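PDB 2XTS: sulfite dehydrogenase from Paracoccus pantotrophus, which probably oxidises sulfur bound to a carrier protein, using a molybdenum cofactor and passing the electrons to heme c of its cytochrome partner. Local coordinates for residues 332-344 and 373-387. Sequence-based numbering, arbitrary orientation.
Sequences DWDGSEMLLQSRA and IQTWWVKADGEVENV
Strand 338-346 pairs antiparallel with strand 375-378 inside the immunoglobulin-like (E-set) beta domain that follows the molybdenum domain in sulfite oxidase relatives. Met338 and Val378, then Leu340 and Trp376, form hydrogen-bonded pairs, each closed by two backbone bonds; Leu339 and Trp377 make the non-hydrogen-bonded pair between them. Past the Leu340-Trp376 pair the direct backbone bonds give out, and one water donates to both Leu340 O and Gln374 O.

On one face Val378 packs against three apolar neighbours: its CG2 meets Leu340 CD1 at 3.7 Å, CG1 touches Trp333 CZ2, and Met338 CE lies against both methyls. A beta-branched residue suits this place because its methyls spread between these partners. The Trp333 ring reaches the turn 379-382, its edge against Lys379 O, and its NE1 bonds in plane to Ser336 O at 2.8 Å.

The other face is partly polar. A chi1 of -180° swings the Trp377 indole beside its own carbonyl carbon and past Leu339 CD2 toward Glu337. Trp377 NE1 gives Glu337 OE1 a 2.9 Å bond, lying in the ring plane but rising 61° from the carboxylate plane; the indole suits because its N-H sits at the edge, within reach of exposed Glu337. Farther along, extended Gln341 lies alongside Thr375, and its NE2 donates to Thr375 OG1 at 2.9 Å, amide and hydroxyl pairing where both residues are buried.

Strand 297-303 flanks 338-346 on its other edge, Ile268 of strand 265-270 packs on Leu340 while its carbonyl takes the Trp376 NE1 bond, and strand 384-389 continues the sheet into a strand of the cytochrome chain.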
# COMPACT_ATOMS: atom_id res chain seq x y z
N ASP A 332 -24.00 -11.05 -16.96
CA ASP A 332 -24.62 -12.33 -16.67
C ASP A 332 -24.14 -13.30 -17.75
O ASP A 332 -24.62 -13.27 -18.87
CB ASP A 332 -26.15 -12.14 -16.69
CG ASP A 332 -26.91 -13.38 -16.28
OD1 ASP A 332 -26.32 -14.46 -16.16
OD2 ASP A 332 -28.14 -13.25 -16.08
N TRP A 333 -23.19 -14.17 -17.41
CA TRP A 333 -22.57 -15.06 -18.40
C TRP A 333 -23.45 -16.27 -18.67
O TRP A 333 -23.75 -17.05 -17.76
CB TRP A 333 -21.18 -15.49 -17.93
CG TRP A 333 -20.42 -16.30 -18.96
CD1 TRP A 333 -20.32 -16.04 -20.31
CD2 TRP A 333 -19.68 -17.50 -18.73
NE1 TRP A 333 -19.56 -17.00 -20.91
CE2 TRP A 333 -19.14 -17.90 -19.97
CE3 TRP A 333 -19.41 -18.26 -17.60
CZ2 TRP A 333 -18.36 -19.05 -20.10
CZ3 TRP A 333 -18.63 -19.38 -17.72
CH2 TRP A 333 -18.11 -19.77 -18.97
N ASP A 334 -23.88 -16.41 -19.93
CA ASP A 334 -24.73 -17.53 -20.35
C ASP A 334 -23.93 -18.79 -20.73
O ASP A 334 -24.49 -19.77 -21.19
CB ASP A 334 -25.70 -17.11 -21.47
CG ASP A 334 -25.00 -16.70 -22.75
OD1 ASP A 334 -23.77 -16.83 -22.83
OD2 ASP A 334 -25.71 -16.27 -23.69
N GLY A 335 -22.61 -18.78 -20.54
CA GLY A 335 -21.79 -19.93 -20.82
C GLY A 335 -21.26 -19.97 -22.26
O GLY A 335 -20.58 -20.90 -22.62
N SER A 336 -21.57 -18.95 -23.05
CA SER A 336 -21.05 -18.89 -24.42
C SER A 336 -19.61 -18.41 -24.45
O SER A 336 -19.13 -17.71 -23.56
CB SER A 336 -21.86 -17.92 -25.27
OG SER A 336 -23.24 -18.20 -25.24
N GLU A 337 -18.91 -18.78 -25.50
CA GLU A 337 -17.57 -18.27 -25.71
C GLU A 337 -17.61 -16.76 -25.84
O GLU A 337 -18.56 -16.20 -26.36
CB GLU A 337 -16.98 -18.89 -26.97
CG GLU A 337 -16.66 -20.37 -26.87
CD GLU A 337 -15.90 -20.90 -28.08
OE1 GLU A 337 -15.34 -20.10 -28.86
OE2 GLU A 337 -15.90 -22.13 -28.27
N MET A 338 -16.56 -16.08 -25.37
CA MET A 338 -16.47 -14.64 -25.49
C MET A 338 -15.07 -14.27 -25.96
O MET A 338 -14.12 -15.04 -25.78
CB MET A 338 -16.76 -13.92 -24.17
CG MET A 338 -18.14 -14.21 -23.59
SD MET A 338 -18.46 -13.29 -22.08
CE MET A 338 -17.39 -14.13 -20.91
N LEU A 339 -14.98 -13.11 -26.60
CA LEU A 339 -13.70 -12.49 -26.91
C LEU A 339 -13.68 -11.16 -26.18
O LEU A 339 -14.20 -10.14 -26.66
CB LEU A 339 -13.53 -12.32 -28.42
CG LEU A 339 -13.30 -13.62 -29.19
CD1 LEU A 339 -13.51 -13.35 -30.68
CD2 LEU A 339 -11.92 -14.24 -28.91
N LEU A 340 -13.05 -11.16 -25.01
CA LEU A 340 -13.07 -9.98 -24.15
C LEU A 340 -11.99 -9.01 -24.56
O LEU A 340 -10.85 -9.40 -24.79
CB LEU A 340 -12.82 -10.36 -22.69
CG LEU A 340 -13.75 -11.35 -22.01
CD1 LEU A 340 -13.29 -11.60 -20.60
CD2 LEU A 340 -15.19 -10.83 -22.04
N GLN A 341 -12.34 -7.72 -24.60
CA GLN A 341 -11.39 -6.65 -24.83
C GLN A 341 -11.75 -5.45 -23.99
O GLN A 341 -12.94 -5.23 -23.69
CB GLN A 341 -11.41 -6.22 -26.29
CG GLN A 341 -11.01 -7.26 -27.30
CD GLN A 341 -10.98 -6.74 -28.71
OE1 GLN A 341 -11.65 -5.77 -29.04
NE2 GLN A 341 -10.17 -7.38 -29.55
N SER A 342 -10.75 -4.65 -23.64
CA SER A 342 -10.96 -3.37 -23.03
C SER A 342 -10.23 -2.30 -23.83
O SER A 342 -9.15 -2.55 -24.40
CB SER A 342 -10.55 -3.37 -21.57
OG SER A 342 -9.18 -3.69 -21.38
N ARG A 343 -10.81 -1.11 -23.85
CA ARG A 343 -10.28 0.02 -24.63
C ARG A 343 -10.36 1.29 -23.79
O ARG A 343 -11.46 1.77 -23.50
CB ARG A 343 -11.08 0.17 -25.92
CG ARG A 343 -10.66 1.28 -26.84
CD ARG A 343 -11.57 1.27 -28.08
NE ARG A 343 -12.95 1.66 -27.77
CZ ARG A 343 -13.97 1.61 -28.63
NH1 ARG A 343 -13.79 1.12 -29.85
NH2 ARG A 343 -15.18 2.01 -28.25
N ALA A 344 -9.19 1.82 -23.41
CA ALA A 344 -9.13 3.04 -22.61
C ALA A 344 -9.22 4.31 -23.44
O ALA A 344 -8.75 4.35 -24.58
CB ALA A 344 -7.84 3.07 -21.84
N ILE A 373 -4.75 -3.11 -27.69
CA ILE A 373 -5.86 -3.78 -27.03
C ILE A 373 -5.57 -5.26 -26.91
O ILE A 373 -5.22 -5.92 -27.88
CB ILE A 373 -7.19 -3.54 -27.81
CG1 ILE A 373 -7.62 -2.08 -27.69
CG2 ILE A 373 -8.31 -4.46 -27.38
CD1 ILE A 373 -8.73 -1.69 -28.68
N GLN A 374 -5.73 -5.78 -25.70
CA GLN A 374 -5.59 -7.19 -25.38
C GLN A 374 -6.92 -7.91 -25.55
O GLN A 374 -7.97 -7.39 -25.15
CB GLN A 374 -5.12 -7.32 -23.92
CG GLN A 374 -5.01 -8.76 -23.43
CD GLN A 374 -3.93 -9.56 -24.14
OE1 GLN A 374 -4.19 -10.61 -24.76
NE2 GLN A 374 -2.73 -9.08 -24.06
N THR A 375 -6.89 -9.11 -26.12
CA THR A 375 -8.07 -9.95 -26.27
C THR A 375 -7.91 -11.20 -25.43
O THR A 375 -6.85 -11.85 -25.46
CB THR A 375 -8.23 -10.39 -27.72
OG1 THR A 375 -8.22 -9.24 -28.58
CG2 THR A 375 -9.52 -11.17 -27.95
N TRP A 376 -8.96 -11.56 -24.69
CA TRP A 376 -9.03 -12.86 -24.03
C TRP A 376 -10.13 -13.71 -24.68
O TRP A 376 -11.29 -13.27 -24.80
CB TRP A 376 -9.40 -12.77 -22.55
CG TRP A 376 -8.51 -11.95 -21.68
CD1 TRP A 376 -8.95 -11.03 -20.77
CD2 TRP A 376 -7.07 -11.95 -21.59
NE1 TRP A 376 -7.88 -10.46 -20.13
CE2 TRP A 376 -6.72 -11.01 -20.60
CE3 TRP A 376 -6.05 -12.68 -22.20
CZ2 TRP A 376 -5.41 -10.74 -20.26
CZ3 TRP A 376 -4.74 -12.42 -21.86
CH2 TRP A 376 -4.43 -11.47 -20.91
N TRP A 377 -9.76 -14.92 -25.05
CA TRP A 377 -10.76 -15.90 -25.49
C TRP A 377 -11.24 -16.69 -24.29
O TRP A 377 -10.50 -17.45 -23.71
CB TRP A 377 -10.15 -16.82 -26.55
CG TRP A 377 -11.06 -17.88 -27.09
CD1 TRP A 377 -12.40 -17.81 -27.25
CD2 TRP A 377 -10.65 -19.15 -27.59
NE1 TRP A 377 -12.87 -18.97 -27.84
CE2 TRP A 377 -11.81 -19.80 -28.07
CE3 TRP A 377 -9.41 -19.78 -27.72
CZ2 TRP A 377 -11.77 -21.08 -28.63
CZ3 TRP A 377 -9.37 -21.07 -28.28
CH2 TRP A 377 -10.54 -21.69 -28.72
N VAL A 378 -12.51 -16.47 -23.92
CA VAL A 378 -13.15 -17.23 -22.85
C VAL A 378 -13.88 -18.39 -23.51
O VAL A 378 -14.76 -18.19 -24.33
CB VAL A 378 -14.15 -16.38 -22.05
CG1 VAL A 378 -14.84 -17.20 -20.95
CG2 VAL A 378 -13.46 -15.16 -21.43
N LYS A 379 -13.50 -19.59 -23.14
CA LYS A 379 -14.04 -20.82 -23.72
C LYS A 379 -15.24 -21.30 -22.90
O LYS A 379 -15.48 -20.84 -21.79
CB LYS A 379 -12.96 -21.90 -23.82
CG LYS A 379 -11.81 -21.45 -24.72
CD LYS A 379 -10.71 -22.48 -24.91
CE LYS A 379 -9.78 -22.54 -23.73
NZ LYS A 379 -8.63 -23.42 -24.02
N ALA A 380 -15.98 -22.25 -23.46
CA ALA A 380 -17.17 -22.79 -22.82
C ALA A 380 -16.92 -23.47 -21.47
O ALA A 380 -17.82 -23.54 -20.65
CB ALA A 380 -17.87 -23.75 -23.76
N ASP A 381 -15.70 -23.95 -21.25
CA ASP A 381 -15.31 -24.54 -19.98
C ASP A 381 -14.82 -23.52 -18.95
O ASP A 381 -14.44 -23.91 -17.86
CB ASP A 381 -14.27 -25.65 -20.19
CG ASP A 381 -12.96 -25.16 -20.82
OD1 ASP A 381 -12.82 -23.95 -21.06
OD2 ASP A 381 -12.09 -26.01 -21.09
N GLY A 382 -14.87 -22.23 -19.30
CA GLY A 382 -14.41 -21.16 -18.42
C GLY A 382 -12.93 -20.88 -18.45
O GLY A 382 -12.45 -19.93 -17.80
N GLU A 383 -12.19 -21.67 -19.21
CA GLU A 383 -10.75 -21.41 -19.36
C GLU A 383 -10.56 -20.21 -20.29
O GLU A 383 -11.42 -19.92 -21.12
CB GLU A 383 -10.02 -22.65 -19.86
CG GLU A 383 -10.12 -23.83 -18.92
CD GLU A 383 -9.47 -23.59 -17.57
OE1 GLU A 383 -8.43 -22.88 -17.51
OE2 GLU A 383 -10.00 -24.14 -16.58
N VAL A 384 -9.45 -19.51 -20.15
CA VAL A 384 -9.27 -18.21 -20.79
C VAL A 384 -7.90 -18.19 -21.46
O VAL A 384 -6.91 -18.56 -20.84
CB VAL A 384 -9.39 -17.07 -19.75
CG1 VAL A 384 -9.22 -15.73 -20.40
CG2 VAL A 384 -10.72 -17.15 -19.00
N GLU A 385 -7.85 -17.73 -22.72
CA GLU A 385 -6.60 -17.70 -23.48
C GLU A 385 -6.24 -16.31 -23.97
O GLU A 385 -7.09 -15.50 -24.34
CB GLU A 385 -6.72 -18.62 -24.71
CG GLU A 385 -6.63 -20.11 -24.43
CD GLU A 385 -6.46 -20.96 -25.67
OE1 GLU A 385 -5.88 -20.47 -26.65
OE2 GLU A 385 -6.88 -22.14 -25.64
N ASN A 386 -4.93 -16.07 -24.03
CA ASN A 386 -4.33 -14.98 -24.76
C ASN A 386 -4.33 -15.33 -26.24
O ASN A 386 -3.74 -16.35 -26.64
CB ASN A 386 -2.89 -14.79 -24.30
CG ASN A 386 -2.16 -13.71 -25.07
OD1 ASN A 386 -2.77 -12.91 -25.78
ND2 ASN A 386 -0.84 -13.73 -24.99
N VAL A 387 -5.06 -14.55 -27.04
CA VAL A 387 -5.15 -14.72 -28.48
C VAL A 387 -4.98 -13.40 -29.19
O VAL A 387 -5.16 -12.37 -28.59
CB VAL A 387 -6.52 -15.35 -28.90
CG1 VAL A 387 -6.70 -16.71 -28.24
CG2 VAL A 387 -7.68 -14.44 -28.61
O HOH W 1 -20.48 -23.06 -20.98
O HOH W 2 -15.45 -23.37 -26.04
O HOH W 3 -8.73 -8.80 -22.91
O HOH W 4 -6.72 -3.82 -23.75
O HOH W 5 -8.10 -6.42 -21.91